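Local coordinates for protein PurR transcriptional regulator (Vibrio parahaemolyticus, PDB 3D8U) that probably regulates transcription by binding cis-regulatory DNA, as a PurR-type member of the LacI family with a periplasmic-binding-protein-like domain, at residues E106-F120 / G263-N275. Numbering follows the deposited sequence.
Sequences EVGKACTRHLIEQGF and GFKLKRRASTAIN
Glu106 CG stands at the edge of the Phe264 ring, 4.3 Å from Phe264 CE1. Val107 CG2 lies over a face of that ring, 3.9 Å from the centroid of Phe264 and 19° off the ring normal, a CH-pi contact. Ala110 CB instead meets the ring edge, 3.9 Å from Phe264 CZ. A turn further on, His114 reaches across with CG anti to its backbone N (chi1 175°), and its imidazole meets two residues of 263-275, one over a face and one at the edge. Leu266 CD1 covers the face in a second CH-pi contact, 4.3 Å from the centroid of the His114 ring, while Thr272 stands at the edge. There His114 NE2 and Thr272 OG1 are hydrogen-bonded at 2.6 Å. Thr272 OG1 also bonds to Thr230 OG1, so this buried hydroxyl has two polar partners. The methyl of Thr272 packs on Leu115, with CG2 3.7 Å from Leu115 CD2. Gln118 bends at chi2 (-61°), bringing its amide to the C-terminal tail: NE2 donates to Thr272 O at 2.6 Å, in the carbonyl plane and with the acceptor near the plane of the Gln118 amide. Ile274 CG2 flanks the same amide, 3.3 Å from Gln118 NE2. After the Schellman motif, in which Gly119 takes a positive phi and Gly119 N and Phe120 N bond back to Ile116 O and Leu115 O, Phe120 presents its ring edge to the carbonyl oxygens of Thr272 and Ala273, both near the ring plane. The contact joins the last strand and the C-terminal tail to helix 104-117: strand 265-267 pairs antiparallel with 231-233, whose Ala232 touches Val107 and Phe264, while Leu115 and Phe120 also pack against the parallel sheet that contains strands 184-187 and 212-215.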
ATOM      1  N   GLU B 106     -13.442 -16.082  12.077  1.00 76.95           N
ATOM      2  CA  GLU B 106     -13.819 -15.489  13.353  1.00 77.23           C
ATOM      3  C   GLU B 106     -13.931 -13.985  13.173  1.00 77.15           C
ATOM      4  O   GLU B 106     -14.862 -13.350  13.655  1.00 76.58           O
ATOM      5  CB  GLU B 106     -12.841 -15.859  14.481  1.00 77.36           C
ATOM      6  CG  GLU B 106     -13.226 -15.304  15.888  1.00 80.90           C
ATOM      7  CD  GLU B 106     -14.636 -15.773  16.392  1.00 88.97           C
ATOM      8  OE1 GLU B 106     -15.602 -14.951  16.377  1.00 93.40           O
ATOM      9  OE2 GLU B 106     -14.799 -16.956  16.796  1.00 88.23           O
ATOM     10  N   VAL B 107     -12.985 -13.417  12.443  1.00 77.60           N
ATOM     11  CA  VAL B 107     -13.017 -12.007  12.222  1.00 78.62           C
ATOM     12  C   VAL B 107     -14.341 -11.596  11.601  1.00 79.30           C
ATOM     13  O   VAL B 107     -14.982 -10.677  12.119  1.00 80.41           O
ATOM     14  CB  VAL B 107     -11.854 -11.497  11.355  1.00 79.19           C
ATOM     15  CG1 VAL B 107     -12.015  -9.995  11.113  1.00 77.82           C
ATOM     16  CG2 VAL B 107     -10.511 -11.789  12.039  1.00 79.42           C
ATOM     17  N   GLY B 108     -14.756 -12.255  10.517  1.00 78.91           N
ATOM     18  CA  GLY B 108     -16.044 -11.943   9.894  1.00 78.37           C
ATOM     19  C   GLY B 108     -17.141 -12.063  10.930  1.00 78.79           C
ATOM     20  O   GLY B 108     -17.766 -11.086  11.318  1.00 78.33           O
ATOM     21  N   LYS B 109     -17.350 -13.279  11.418  1.00 79.45           N
ATOM     22  CA  LYS B 109     -18.314 -13.531  12.485  1.00 79.96           C
ATOM     23  C   LYS B 109     -18.281 -12.471  13.596  1.00 79.37           C
ATOM     24  O   LYS B 109     -19.312 -11.918  13.942  1.00 79.42           O
ATOM     25  CB  LYS B 109     -18.096 -14.927  13.069  1.00 79.56           C
ATOM     26  CG  LYS B 109     -19.153 -15.338  14.063  1.00 81.40           C
ATOM     27  CD  LYS B 109     -19.159 -16.865  14.363  1.00 81.77           C
ATOM     28  CE  LYS B 109     -18.113 -17.253  15.462  1.00 84.89           C
ATOM     29  NZ  LYS B 109     -17.929 -18.740  15.642  1.00 83.93           N
ATOM     30  N   ALA B 110     -17.112 -12.175  14.154  1.00 79.24           N
ATOM     31  CA  ALA B 110     -17.109 -11.398  15.388  1.00 79.27           C
ATOM     32  C   ALA B 110     -17.528  -9.975  15.049  1.00 79.93           C
ATOM     33  O   ALA B 110     -18.394  -9.370  15.710  1.00 80.24           O
ATOM     34  CB  ALA B 110     -15.786 -11.458  16.057  1.00 78.51           C
ATOM     35  N   CYS B 111     -16.956  -9.476  13.963  1.00 79.78           N
ATOM     36  CA  CYS B 111     -17.380  -8.224  13.402  1.00 80.08           C
ATOM     37  C   CYS B 111     -18.848  -8.232  13.089  1.00 80.09           C
ATOM     38  O   CYS B 111     -19.516  -7.204  13.192  1.00 80.25           O
ATOM     39  CB  CYS B 111     -16.618  -7.935  12.120  1.00 79.97           C
ATOM     40  SG  CYS B 111     -14.957  -7.531  12.485  1.00 83.90           S
ATOM     41  N   THR B 112     -19.380  -9.362  12.656  1.00 80.07           N
ATOM     42  CA  THR B 112     -20.753  -9.240  12.304  1.00 79.86           C
ATOM     43  C   THR B 112     -21.706  -9.439  13.463  1.00 79.65           C
ATOM     44  O   THR B 112     -22.747  -8.801  13.482  1.00 80.10           O
ATOM     45  CB  THR B 112     -21.139  -9.800  10.933  1.00 79.75           C
ATOM     46  OG1 THR B 112     -22.494 -10.231  10.979  1.00 81.48           O
ATOM     47  CG2 THR B 112     -20.252 -10.907  10.476  1.00 78.95           C
ATOM     48  N   ARG B 113     -21.321 -10.193  14.493  1.00 79.52           N
ATOM     49  CA  ARG B 113     -22.167 -10.240  15.709  1.00 78.90           C
ATOM     50  C   ARG B 113     -22.236  -8.824  16.288  1.00 78.05           C
ATOM     51  O   ARG B 113     -23.253  -8.427  16.862  1.00 77.76           O
ATOM     52  CB  ARG B 113     -21.617 -11.150  16.800  1.00 78.83           C
ATOM     53  CG  ARG B 113     -21.502 -12.596  16.489  1.00 80.53           C
ATOM     54  CD  ARG B 113     -21.357 -13.399  17.812  1.00 84.24           C
ATOM     55  NE  ARG B 113     -20.950 -14.786  17.578  1.00 88.24           N
ATOM     56  CZ  ARG B 113     -20.840 -15.743  18.507  1.00 92.40           C
ATOM     57  NH1 ARG B 113     -21.118 -15.515  19.801  1.00 93.33           N
ATOM     58  NH2 ARG B 113     -20.434 -16.955  18.132  1.00 94.32           N
ATOM     59  N   HIS B 114     -21.153  -8.071  16.129  1.00 76.48           N
ATOM     60  CA  HIS B 114     -21.112  -6.750  16.689  1.00 75.74           C
ATOM     61  C   HIS B 114     -22.295  -5.917  16.182  1.00 75.96           C
ATOM     62  O   HIS B 114     -23.139  -5.526  16.976  1.00 75.40           O
ATOM     63  CB  HIS B 114     -19.765  -6.082  16.417  1.00 75.30           C
ATOM     64  CG  HIS B 114     -19.696  -4.653  16.867  1.00 73.49           C
ATOM     65  ND1 HIS B 114     -20.136  -4.237  18.107  1.00 74.20           N
ATOM     66  CD2 HIS B 114     -19.241  -3.544  16.245  1.00 71.10           C
ATOM     67  CE1 HIS B 114     -19.965  -2.933  18.226  1.00 70.48           C
ATOM     68  NE2 HIS B 114     -19.429  -2.490  17.106  1.00 71.52           N
ATOM     69  N   LEU B 115     -22.367  -5.686  14.870  1.00 76.46           N
ATOM     70  CA  LEU B 115     -23.524  -5.035  14.231  1.00 77.19           C
ATOM     71  C   LEU B 115     -24.869  -5.555  14.776  1.00 78.63           C
ATOM     72  O   LEU B 115     -25.753  -4.780  15.164  1.00 79.20           O
ATOM     73  CB  LEU B 115     -23.491  -5.277  12.725  1.00 76.44           C
ATOM     74  CG  LEU B 115     -22.337  -4.644  11.922  1.00 75.55           C
ATOM     75  CD1 LEU B 115     -22.369  -5.036  10.483  1.00 72.73           C
ATOM     76  CD2 LEU B 115     -22.328  -3.147  11.997  1.00 72.50           C
ATOM     77  N   ILE B 116     -25.016  -6.872  14.822  1.00 78.80           N
ATOM     78  CA  ILE B 116     -26.201  -7.446  15.376  1.00 79.22           C
ATOM     79  C   ILE B 116     -26.365  -7.139  16.875  1.00 79.91           C
ATOM     80  O   ILE B 116     -27.427  -6.656  17.285  1.00 80.72           O
ATOM     81  CB  ILE B 116     -26.258  -8.950  15.097  1.00 79.49           C
ATOM     82  CG1 ILE B 116     -26.036  -9.212  13.610  1.00 79.82           C
ATOM     83  CG2 ILE B 116     -27.602  -9.534  15.533  1.00 78.82           C
ATOM     84  CD1 ILE B 116     -25.852 -10.680  13.248  1.00 82.25           C
ATOM     85  N   GLU B 117     -25.367  -7.412  17.715  1.00 80.05           N
ATOM     86  CA  GLU B 117     -25.540  -7.087  19.150  1.00 80.10           C
ATOM     87  C   GLU B 117     -25.856  -5.605  19.278  1.00 80.16           C
ATOM     88  O   GLU B 117     -26.561  -5.186  20.179  1.00 80.55           O
ATOM     89  CB  GLU B 117     -24.315  -7.423  19.996  1.00 79.71           C
ATOM     90  CG  GLU B 117     -23.939  -8.881  20.003  1.00 81.68           C
ATOM     91  CD  GLU B 117     -22.467  -9.117  20.292  1.00 83.99           C
ATOM     92  OE1 GLU B 117     -22.141 -10.130  20.957  1.00 84.65           O
ATOM     93  OE2 GLU B 117     -21.629  -8.298  19.841  1.00 86.64           O
ATOM     94  N   GLN B 118     -25.342  -4.827  18.340  1.00 80.10           N
ATOM     95  CA  GLN B 118     -25.526  -3.396  18.327  1.00 80.36           C
ATOM     96  C   GLN B 118     -26.888  -2.939  17.857  1.00 80.27           C
ATOM     97  O   GLN B 118     -27.209  -1.767  17.968  1.00 80.62           O
ATOM     98  CB  GLN B 118     -24.485  -2.767  17.398  1.00 81.07           C
ATOM     99  CG  GLN B 118     -23.146  -2.520  18.082  1.00 80.87           C
ATOM    100  CD  GLN B 118     -23.292  -1.575  19.216  1.00 78.91           C
ATOM    101  OE1 GLN B 118     -23.527  -1.991  20.347  1.00 81.42           O
ATOM    102  NE2 GLN B 118     -23.220  -0.286  18.923  1.00 77.13           N
ATOM    103  N   GLY B 119     -27.669  -3.831  17.275  1.00 80.11           N
ATOM    104  CA  GLY B 119     -28.975  -3.447  16.775  1.00 79.60           C
ATOM    105  C   GLY B 119     -29.092  -3.280  15.276  1.00 79.55           C
ATOM    106  O   GLY B 119     -30.193  -3.132  14.774  1.00 80.17           O
ATOM    107  N   PHE B 120     -27.980  -3.308  14.549  1.00 79.33           N
ATOM    108  CA  PHE B 120     -28.007  -3.173  13.091  1.00 78.91           C
ATOM    109  C   PHE B 120     -28.212  -4.533  12.426  1.00 79.97           C
ATOM    110  O   PHE B 120     -27.270  -5.265  12.094  1.00 80.79           O
ATOM    111  CB  PHE B 120     -26.730  -2.512  12.608  1.00 78.21           C
ATOM    112  CG  PHE B 120     -26.462  -1.177  13.248  1.00 77.68           C
ATOM    113  CD1 PHE B 120     -25.546  -1.063  14.297  1.00 79.19           C
ATOM    114  CD2 PHE B 120     -27.139  -0.041  12.825  1.00 75.88           C
ATOM    115  CE1 PHE B 120     -25.290   0.160  14.910  1.00 78.14           C
ATOM    116  CE2 PHE B 120     -26.917   1.175  13.430  1.00 77.33           C
ATOM    117  CZ  PHE B 120     -25.974   1.290  14.478  1.00 78.08           C
ATOM    118  N   GLY B 263      -4.528 -13.559  17.024  1.00 90.14           N
ATOM    119  CA  GLY B 263      -5.780 -12.938  16.613  1.00 87.30           C
ATOM    120  C   GLY B 263      -5.791 -11.459  16.259  1.00 85.42           C
ATOM    121  O   GLY B 263      -4.972 -10.997  15.481  1.00 85.23           O
ATOM    122  N   PHE B 264      -6.743 -10.727  16.829  1.00 83.74           N
ATOM    123  CA  PHE B 264      -7.089  -9.386  16.373  1.00 82.47           C
ATOM    124  C   PHE B 264      -7.818  -8.590  17.450  1.00 82.34           C
ATOM    125  O   PHE B 264      -8.339  -9.162  18.385  1.00 82.98           O
ATOM    126  CB  PHE B 264      -7.968  -9.479  15.125  1.00 81.49           C
ATOM    127  CG  PHE B 264      -9.361  -9.896  15.409  1.00 80.32           C
ATOM    128  CD1 PHE B 264      -9.667 -11.242  15.639  1.00 79.28           C
ATOM    129  CD2 PHE B 264     -10.382  -8.959  15.459  1.00 79.03           C
ATOM    130  CE1 PHE B 264     -10.987 -11.652  15.913  1.00 77.25           C
ATOM    131  CE2 PHE B 264     -11.719  -9.375  15.747  1.00 79.12           C
ATOM    132  CZ  PHE B 264     -12.006 -10.721  15.979  1.00 76.56           C
ATOM    133  N   LYS B 265      -7.856  -7.270  17.331  1.00 82.06           N
ATOM    134  CA  LYS B 265      -8.638  -6.483  18.270  1.00 81.68           C
ATOM    135  C   LYS B 265      -9.728  -5.814  17.459  1.00 80.82           C
ATOM    136  O   LYS B 265      -9.462  -5.370  16.344  1.00 81.05           O
ATOM    137  CB  LYS B 265      -7.800  -5.411  18.983  1.00 82.28           C
ATOM    138  CG  LYS B 265      -6.284  -5.638  19.074  1.00 83.84           C
ATOM    139  CD  LYS B 265      -5.938  -6.600  20.178  1.00 88.56           C
ATOM    140  CE  LYS B 265      -4.455  -6.953  20.160  1.00 91.04           C
ATOM    141  NZ  LYS B 265      -3.574  -5.877  20.712  1.00 92.95           N
ATOM    142  N   LEU B 266     -10.940  -5.764  18.017  1.00 79.21           N
ATOM    143  CA  LEU B 266     -12.038  -4.971  17.491  1.00 77.70           C
ATOM    144  C   LEU B 266     -12.138  -3.571  18.138  1.00 77.78           C
ATOM    145  O   LEU B 266     -12.847  -3.384  19.135  1.00 77.74           O
ATOM    146  CB  LEU B 266     -13.349  -5.696  17.732  1.00 77.15           C
ATOM    147  CG  LEU B 266     -14.575  -5.497  16.835  1.00 76.10           C
ATOM    148  CD1 LEU B 266     -15.804  -5.323  17.691  1.00 74.66           C
ATOM    149  CD2 LEU B 266     -14.433  -4.315  15.902  1.00 76.71           C
ATOM    150  N   LYS B 267     -11.449  -2.595  17.545  1.00 77.57           N
ATOM    151  CA  LYS B 267     -11.639  -1.153  17.808  1.00 77.41           C
ATOM    152  C   LYS B 267     -13.065  -0.638  17.501  1.00 77.39           C
ATOM    153  O   LYS B 267     -13.419  -0.393  16.327  1.00 77.20           O
ATOM    154  CB  LYS B 267     -10.642  -0.343  16.951  1.00 77.53           C
ATOM    155  CG  LYS B 267      -9.186  -0.721  17.155  1.00 77.59           C
ATOM    156  CD  LYS B 267      -8.820  -0.639  18.644  1.00 76.62           C
ATOM    157  CE  LYS B 267      -7.557  -1.404  18.944  1.00 76.35           C
ATOM    158  NZ  LYS B 267      -6.966  -0.884  20.232  1.00 79.37           N
ATOM    159  N   ARG B 268     -13.874  -0.462  18.546  1.00 76.73           N
ATOM    160  CA  ARG B 268     -15.230   0.047  18.389  1.00 76.39           C
ATOM    161  C   ARG B 268     -15.152   1.552  18.270  1.00 76.19           C
ATOM    162  O   ARG B 268     -14.667   2.193  19.184  1.00 76.67           O
ATOM    163  CB  ARG B 268     -16.061  -0.315  19.607  1.00 76.80           C
ATOM    164  CG  ARG B 268     -16.189  -1.807  19.861  1.00 77.80           C
ATOM    165  CD  ARG B 268     -16.079  -2.132  21.345  1.00 80.51           C
ATOM    166  NE  ARG B 268     -16.714  -3.419  21.634  1.00 83.77           N
ATOM    167  CZ  ARG B 268     -16.131  -4.611  21.484  1.00 83.52           C
ATOM    168  NH1 ARG B 268     -16.814  -5.716  21.758  1.00 82.23           N
ATOM    169  NH2 ARG B 268     -14.871  -4.705  21.057  1.00 83.15           N
ATOM    170  N   ARG B 269     -15.583   2.119  17.141  1.00 75.95           N
ATOM    171  CA  ARG B 269     -15.586   3.585  16.954  1.00 75.87           C
ATOM    172  C   ARG B 269     -16.950   4.089  16.503  1.00 76.49           C
ATOM    173  O   ARG B 269     -17.950   3.410  16.716  1.00 76.09           O
ATOM    174  CB  ARG B 269     -14.538   4.034  15.948  1.00 75.21           C
ATOM    175  CG  ARG B 269     -13.347   3.165  15.888  1.00 74.74           C
ATOM    176  CD  ARG B 269     -12.426   3.823  14.953  1.00 77.89           C
ATOM    177  NE  ARG B 269     -11.407   2.930  14.414  1.00 79.85           N
ATOM    178  CZ  ARG B 269     -10.254   2.667  15.014  1.00 78.38           C
ATOM    179  NH1 ARG B 269      -9.972   3.210  16.200  1.00 77.89           N
ATOM    180  NH2 ARG B 269      -9.391   1.862  14.414  1.00 77.33           N
ATOM    181  N   ALA B 270     -16.999   5.263  15.863  1.00 77.29           N
ATOM    182  CA  ALA B 270     -18.295   5.879  15.574  1.00 78.02           C
ATOM    183  C   ALA B 270     -19.192   5.013  14.716  1.00 79.10           C
ATOM    184  O   ALA B 270     -20.353   4.804  15.064  1.00 80.51           O
ATOM    185  CB  ALA B 270     -18.149   7.221  14.974  1.00 77.04           C
ATOM    186  N   SER B 271     -18.663   4.468  13.625  1.00 79.69           N
ATOM    187  CA  SER B 271     -19.529   3.929  12.580  1.00 80.21           C
ATOM    188  C   SER B 271     -20.371   2.721  13.016  1.00 80.61           C
ATOM    189  O   SER B 271     -21.160   2.183  12.204  1.00 80.70           O
ATOM    190  CB  SER B 271     -18.706   3.548  11.370  1.00 80.31           C
ATOM    191  OG  SER B 271     -17.939   2.398  11.675  1.00 82.53           O
ATOM    192  N   THR B 272     -20.201   2.273  14.265  1.00 80.30           N
ATOM    193  CA  THR B 272     -21.140   1.298  14.827  1.00 80.65           C
ATOM    194  C   THR B 272     -21.726   1.690  16.139  1.00 80.79           C
ATOM    195  O   THR B 272     -22.233   0.834  16.843  1.00 81.10           O
ATOM    196  CB  THR B 272     -20.580  -0.142  14.990  1.00 80.18           C
ATOM    197  OG1 THR B 272     -19.540  -0.160  15.971  1.00 80.98           O
ATOM    198  CG2 THR B 272     -20.078  -0.673  13.682  1.00 81.05           C
ATOM    199  N   ALA B 273     -21.682   2.972  16.474  1.00 81.72           N
ATOM    200  CA  ALA B 273     -22.012   3.386  17.841  1.00 82.33           C
ATOM    201  C   ALA B 273     -23.511   3.584  17.998  1.00 83.30           C
ATOM    202  O   ALA B 273     -24.253   3.632  17.010  1.00 83.25           O
ATOM    203  CB  ALA B 273     -21.271   4.616  18.202  1.00 81.36           C
ATOM    204  N   ILE B 274     -23.963   3.673  19.242  1.00 84.69           N
ATOM    205  CA  ILE B 274     -25.377   3.888  19.509  1.00 86.00           C
ATOM    206  C   ILE B 274     -25.535   4.750  20.751  1.00 86.21           C
ATOM    207  O   ILE B 274     -25.000   4.418  21.810  1.00 86.39           O
ATOM    208  CB  ILE B 274     -26.127   2.547  19.635  1.00 86.04           C
ATOM    209  CG1 ILE B 274     -27.574   2.780  20.086  1.00 87.67           C
ATOM    210  CG2 ILE B 274     -25.373   1.589  20.559  1.00 86.43           C
ATOM    211  CD1 ILE B 274     -28.254   1.560  20.814  1.00 86.79           C
ATOM    212  N   ASN B 275     -26.242   5.871  20.606  1.00 86.81           N
ATOM    213  CA  ASN B 275     -26.455   6.821  21.722  1.00 87.10           C
ATOM    214  C   ASN B 275     -27.936   7.003  22.088  1.00 86.91           C
ATOM    215  O   ASN B 275     -28.433   6.402  23.045  1.00 86.63           O
ATOM    216  CB  ASN B 275     -25.797   8.187  21.434  1.00 87.08           C
ATOM    217  CG  ASN B 275     -25.852   9.156  22.649  1.00 87.89           C
ATOM    218  OD1 ASN B 275     -26.254   8.783  23.763  1.00 85.68           O
ATOM    219  ND2 ASN B 275     -25.441  10.414  22.417  1.00 89.00           N
TER